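Local atomic coordinates of flagellar protein (Xanthomonas campestris pv. campestris, PDB entry 3C12), a protein that is probably required for flagellar hook formation, where it may act as a scaffolding protein, the chain here being the C-terminal domain of this hook-capping protein. Residues 21-31 / 65-73. Sequence-based numbering, arbitrary orientation.
Sequences VAIDATGSAKG and EVSFAWDGT
Gly-31 and Phe-68 form an antiparallel hydrogen-bonded pair between strands 29-35 and 64-70 in the Ig-like part of FlgD, and the phenyl ring leans across onto the glycine. Two backbone bonds close this pair, Phe-68 N to Gly-31 O (2.9 Å) and Gly-31 N to Phe-68 O; Ala-29 and Trp-70 form a second such pair. From CB, the Phe-68 side chain turns CG between its own backbone N and carbonyl carbon (chi1 73°), which lays the ring across the neighbouring strand. CG lies near Gly-31 O, CD1 and CE1 lie against Gly-31 N, and CD2 and CE2 against Gly-31 C, so that the glycine backbone covers one ring face. At the tip, CZ approaches Gly-31 CA, whose CH-pi contact over the ring face measures 3.7 Å to the centroid. Phe-68 CZ also meets Val-21 CG1 (4.3 Å) of strand 20-23, obliquely to the ring, and Phe-43 and Ile-87 continue the sandwich core. Further along, Ile-23 CD1 touches Trp-70 CZ3 (3.9 Å), the two side chains crossing at about a right angle. Gly-72 CA sits over one indole face, while in the ring plane Trp-70 NE1 donates to Thr-73 O at 2.6 Å.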
ATOM      1  N   VAL A  21      -4.095  -9.849  -1.540  1.00 45.02           N
ATOM      2  CA  VAL A  21      -5.193 -10.327  -0.708  1.00 46.06           C
ATOM      3  C   VAL A  21      -5.108 -11.846  -0.691  1.00 46.64           C
ATOM      4  O   VAL A  21      -4.432 -12.438  -1.521  1.00 46.30           O
ATOM      5  CB  VAL A  21      -6.560  -9.909  -1.284  1.00 46.09           C
ATOM      6  CG1 VAL A  21      -6.637  -8.400  -1.399  1.00 46.29           C
ATOM      7  CG2 VAL A  21      -6.764 -10.540  -2.639  1.00 45.90           C
ATOM      8  N   ALA A  22      -5.784 -12.489   0.246  1.00 48.16           N
ATOM      9  CA  ALA A  22      -5.714 -13.939   0.296  1.00 51.33           C
ATOM     10  C   ALA A  22      -7.077 -14.595   0.450  1.00 53.83           C
ATOM     11  O   ALA A  22      -8.002 -14.011   1.021  1.00 53.94           O
ATOM     12  CB  ALA A  22      -4.797 -14.373   1.428  1.00 50.26           C
ATOM     13  N   ILE A  23      -7.201 -15.805  -0.088  1.00 56.27           N
ATOM     14  CA  ILE A  23      -8.441 -16.558   0.021  1.00 59.67           C
ATOM     15  C   ILE A  23      -8.148 -18.002   0.385  1.00 62.31           C
ATOM     16  O   ILE A  23      -7.116 -18.558   0.001  1.00 61.77           O
ATOM     17  CB  ILE A  23      -9.249 -16.577  -1.295  1.00 59.49           C
ATOM     18  CG1 ILE A  23      -8.329 -16.941  -2.459  1.00 59.92           C
ATOM     19  CG2 ILE A  23      -9.966 -15.261  -1.485  1.00 58.24           C
ATOM     20  CD1 ILE A  23      -9.064 -17.239  -3.746  1.00 59.35           C
ATOM     21  N   ASP A  24      -9.057 -18.592   1.153  1.00 66.17           N
ATOM     22  CA  ASP A  24      -8.949 -19.986   1.541  1.00 69.90           C
ATOM     23  C   ASP A  24      -9.684 -20.732   0.432  1.00 71.21           C
ATOM     24  O   ASP A  24      -9.618 -20.331  -0.735  1.00 71.87           O
ATOM     25  CB  ASP A  24      -9.626 -20.224   2.894  1.00 71.85           C
ATOM     26  CG  ASP A  24     -11.004 -19.596   2.984  1.00 75.59           C
ATOM     27  OD1 ASP A  24     -11.705 -19.857   3.982  1.00 77.31           O
ATOM     28  OD2 ASP A  24     -11.389 -18.836   2.070  1.00 78.28           O
ATOM     29  N   ALA A  25     -10.390 -21.801   0.774  1.00 72.17           N
ATOM     30  CA  ALA A  25     -11.128 -22.543  -0.248  1.00 73.53           C
ATOM     31  C   ALA A  25     -12.613 -22.166  -0.238  1.00 74.22           C
ATOM     32  O   ALA A  25     -13.307 -22.360  -1.231  1.00 73.99           O
ATOM     33  CB  ALA A  25     -10.953 -24.053  -0.044  1.00 72.81           C
ATOM     34  N   THR A  26     -13.086 -21.620   0.883  1.00 75.84           N
ATOM     35  CA  THR A  26     -14.485 -21.207   1.023  1.00 76.98           C
ATOM     36  C   THR A  26     -14.694 -19.877   0.304  1.00 76.77           C
ATOM     37  O   THR A  26     -15.768 -19.620  -0.258  1.00 76.53           O
ATOM     38  CB  THR A  26     -14.879 -21.043   2.514  1.00 78.50           C
ATOM     39  OG1 THR A  26     -16.306 -21.100   2.635  1.00 79.43           O
ATOM     40  CG2 THR A  26     -14.387 -19.694   3.069  1.00 79.28           C
ATOM     41  N   GLY A  27     -13.668 -19.024   0.369  1.00 76.33           N
ATOM     42  CA  GLY A  27     -13.697 -17.746  -0.326  1.00 74.68           C
ATOM     43  C   GLY A  27     -14.025 -16.433   0.351  1.00 73.50           C
ATOM     44  O   GLY A  27     -14.587 -16.401   1.452  1.00 74.27           O
ATOM     45  N   SER A  28     -13.653 -15.356  -0.351  1.00 71.13           N
ATOM     46  CA  SER A  28     -13.870 -13.958   0.040  1.00 68.41           C
ATOM     47  C   SER A  28     -12.713 -13.185   0.684  1.00 65.25           C
ATOM     48  O   SER A  28     -12.147 -13.585   1.710  1.00 65.16           O
ATOM     49  CB  SER A  28     -15.122 -13.832   0.912  1.00 69.49           C
ATOM     50  OG  SER A  28     -16.280 -14.076   0.123  1.00 72.60           O
ATOM     51  N   ALA A  29     -12.379 -12.066   0.047  1.00 61.16           N
ATOM     52  CA  ALA A  29     -11.327 -11.171   0.495  1.00 56.97           C
ATOM     53  C   ALA A  29     -11.889  -9.767   0.352  1.00 54.89           C
ATOM     54  O   ALA A  29     -12.373  -9.394  -0.708  1.00 55.26           O
ATOM     55  CB  ALA A  29     -10.097 -11.333  -0.370  1.00 55.39           C
ATOM     56  N   LYS A  30     -11.840  -8.993   1.425  1.00 52.25           N
ATOM     57  CA  LYS A  30     -12.363  -7.641   1.392  1.00 49.56           C
ATOM     58  C   LYS A  30     -11.332  -6.639   1.886  1.00 48.36           C
ATOM     59  O   LYS A  30     -10.333  -7.010   2.497  1.00 49.79           O
ATOM     60  CB  LYS A  30     -13.635  -7.541   2.240  1.00 49.12           C
ATOM     61  CG  LYS A  30     -13.444  -7.798   3.735  1.00 51.25           C
ATOM     62  CD  LYS A  30     -14.731  -7.527   4.516  1.00 54.24           C
ATOM     63  CE  LYS A  30     -14.573  -7.787   6.010  1.00 55.93           C
ATOM     64  NZ  LYS A  30     -14.355  -9.225   6.325  1.00 57.75           N
ATOM     65  N   GLY A  31     -11.588  -5.365   1.615  1.00 46.01           N
ATOM     66  CA  GLY A  31     -10.680  -4.319   2.033  1.00 42.74           C
ATOM     67  C   GLY A  31     -11.236  -2.969   1.640  1.00 41.99           C
ATOM     68  O   GLY A  31     -12.401  -2.859   1.255  1.00 39.85           O
ATOM     69  N   GLU A  65     -13.551   7.096   1.764  1.00 55.01           N
ATOM     70  CA  GLU A  65     -13.246   5.680   1.736  1.00 54.07           C
ATOM     71  C   GLU A  65     -14.167   4.944   0.781  1.00 53.28           C
ATOM     72  O   GLU A  65     -15.310   5.339   0.569  1.00 53.91           O
ATOM     73  CB  GLU A  65     -13.389   5.093   3.142  1.00 54.43           C
ATOM     74  CG  GLU A  65     -12.559   3.848   3.394  1.00 58.05           C
ATOM     75  CD  GLU A  65     -12.687   3.353   4.815  1.00 59.77           C
ATOM     76  OE1 GLU A  65     -13.768   2.845   5.171  1.00 59.07           O
ATOM     77  OE2 GLU A  65     -11.709   3.480   5.579  1.00 59.08           O
ATOM     78  N   VAL A  66     -13.648   3.871   0.199  1.00 52.79           N
ATOM     79  CA  VAL A  66     -14.405   3.034  -0.713  1.00 53.02           C
ATOM     80  C   VAL A  66     -13.980   1.584  -0.468  1.00 53.17           C
ATOM     81  O   VAL A  66     -12.796   1.270  -0.464  1.00 51.44           O
ATOM     82  CB  VAL A  66     -14.136   3.427  -2.178  1.00 53.14           C
ATOM     83  CG1 VAL A  66     -14.992   2.574  -3.107  1.00 53.44           C
ATOM     84  CG2 VAL A  66     -14.437   4.902  -2.382  1.00 51.31           C
ATOM     85  N   SER A  67     -14.958   0.711  -0.251  1.00 54.01           N
ATOM     86  CA  SER A  67     -14.696  -0.700   0.019  1.00 55.51           C
ATOM     87  C   SER A  67     -14.708  -1.551  -1.238  1.00 55.15           C
ATOM     88  O   SER A  67     -15.253  -1.156  -2.263  1.00 55.51           O
ATOM     89  CB  SER A  67     -15.743  -1.254   0.984  1.00 57.22           C
ATOM     90  OG  SER A  67     -15.832  -0.462   2.155  1.00 62.59           O
ATOM     91  N   PHE A  68     -14.107  -2.731  -1.143  1.00 54.66           N
ATOM     92  CA  PHE A  68     -14.055  -3.661  -2.263  1.00 54.52           C
ATOM     93  C   PHE A  68     -14.204  -5.073  -1.723  1.00 54.84           C
ATOM     94  O   PHE A  68     -13.923  -5.328  -0.553  1.00 54.60           O
ATOM     95  CB  PHE A  68     -12.728  -3.523  -3.025  1.00 52.87           C
ATOM     96  CG  PHE A  68     -11.533  -4.083  -2.298  1.00 52.80           C
ATOM     97  CD1 PHE A  68     -11.330  -5.454  -2.213  1.00 51.87           C
ATOM     98  CD2 PHE A  68     -10.612  -3.235  -1.696  1.00 50.89           C
ATOM     99  CE1 PHE A  68     -10.233  -5.968  -1.544  1.00 50.76           C
ATOM    100  CE2 PHE A  68      -9.513  -3.743  -1.026  1.00 50.63           C
ATOM    101  CZ  PHE A  68      -9.324  -5.113  -0.950  1.00 50.24           C
ATOM    102  N   ALA A  69     -14.647  -5.990  -2.574  1.00 55.38           N
ATOM    103  CA  ALA A  69     -14.823  -7.374  -2.163  1.00 56.40           C
ATOM    104  C   ALA A  69     -14.710  -8.328  -3.341  1.00 57.24           C
ATOM    105  O   ALA A  69     -15.416  -8.189  -4.338  1.00 57.42           O
ATOM    106  CB  ALA A  69     -16.169  -7.548  -1.478  1.00 55.87           C
ATOM    107  N   TRP A  70     -13.807  -9.295  -3.224  1.00 58.32           N
ATOM    108  CA  TRP A  70     -13.616 -10.281  -4.270  1.00 58.60           C
ATOM    109  C   TRP A  70     -14.174 -11.599  -3.764  1.00 59.57           C
ATOM    110  O   TRP A  70     -13.860 -12.025  -2.653  1.00 59.69           O
ATOM    111  CB  TRP A  70     -12.131 -10.427  -4.618  1.00 57.57           C
ATOM    112  CG  TRP A  70     -11.873 -11.456  -5.671  1.00 58.37           C
ATOM    113  CD1 TRP A  70     -12.619 -11.685  -6.790  1.00 58.66           C
ATOM    114  CD2 TRP A  70     -10.792 -12.395  -5.711  1.00 58.96           C
ATOM    115  NE1 TRP A  70     -12.071 -12.708  -7.524  1.00 58.94           N
ATOM    116  CE2 TRP A  70     -10.948 -13.161  -6.884  1.00 59.24           C
ATOM    117  CE3 TRP A  70      -9.706 -12.663  -4.870  1.00 59.04           C
ATOM    118  CZ2 TRP A  70     -10.059 -14.180  -7.239  1.00 60.73           C
ATOM    119  CZ3 TRP A  70      -8.822 -13.677  -5.224  1.00 60.66           C
ATOM    120  CH2 TRP A  70      -9.005 -14.421  -6.399  1.00 61.21           C
ATOM    121  N   ASP A  71     -15.015 -12.226  -4.582  1.00 61.35           N
ATOM    122  CA  ASP A  71     -15.641 -13.495  -4.238  1.00 62.49           C
ATOM    123  C   ASP A  71     -14.719 -14.693  -4.449  1.00 62.21           C
ATOM    124  O   ASP A  71     -15.110 -15.831  -4.213  1.00 62.74           O
ATOM    125  CB  ASP A  71     -16.922 -13.686  -5.052  1.00 64.33           C
ATOM    126  CG  ASP A  71     -16.730 -13.363  -6.508  1.00 66.91           C
ATOM    127  OD1 ASP A  71     -15.634 -13.642  -7.029  1.00 68.35           O
ATOM    128  OD2 ASP A  71     -17.673 -12.836  -7.132  1.00 68.61           O
ATOM    129  N   GLY A  72     -13.499 -14.443  -4.902  1.00 61.39           N
ATOM    130  CA  GLY A  72     -12.563 -15.534  -5.099  1.00 60.84           C
ATOM    131  C   GLY A  72     -12.705 -16.281  -6.408  1.00 60.89           C
ATOM    132  O   GLY A  72     -12.224 -17.408  -6.552  1.00 59.87           O
ATOM    133  N   THR A  73     -13.374 -15.658  -7.369  1.00 61.10           N
ATOM    134  CA  THR A  73     -13.557 -16.270  -8.679  1.00 61.77           C
ATOM    135  C   THR A  73     -12.952 -15.383  -9.760  1.00 61.39           C
ATOM    136  O   THR A  73     -12.802 -14.175  -9.560  1.00 60.92           O
ATOM    137  CB  THR A  73     -15.050 -16.491  -8.985  1.00 61.78           C
ATOM    138  OG1 THR A  73     -15.774 -15.286  -8.719  1.00 62.03           O
ATOM    139  CG2 THR A  73     -15.605 -17.610  -8.125  1.00 61.60           C
TER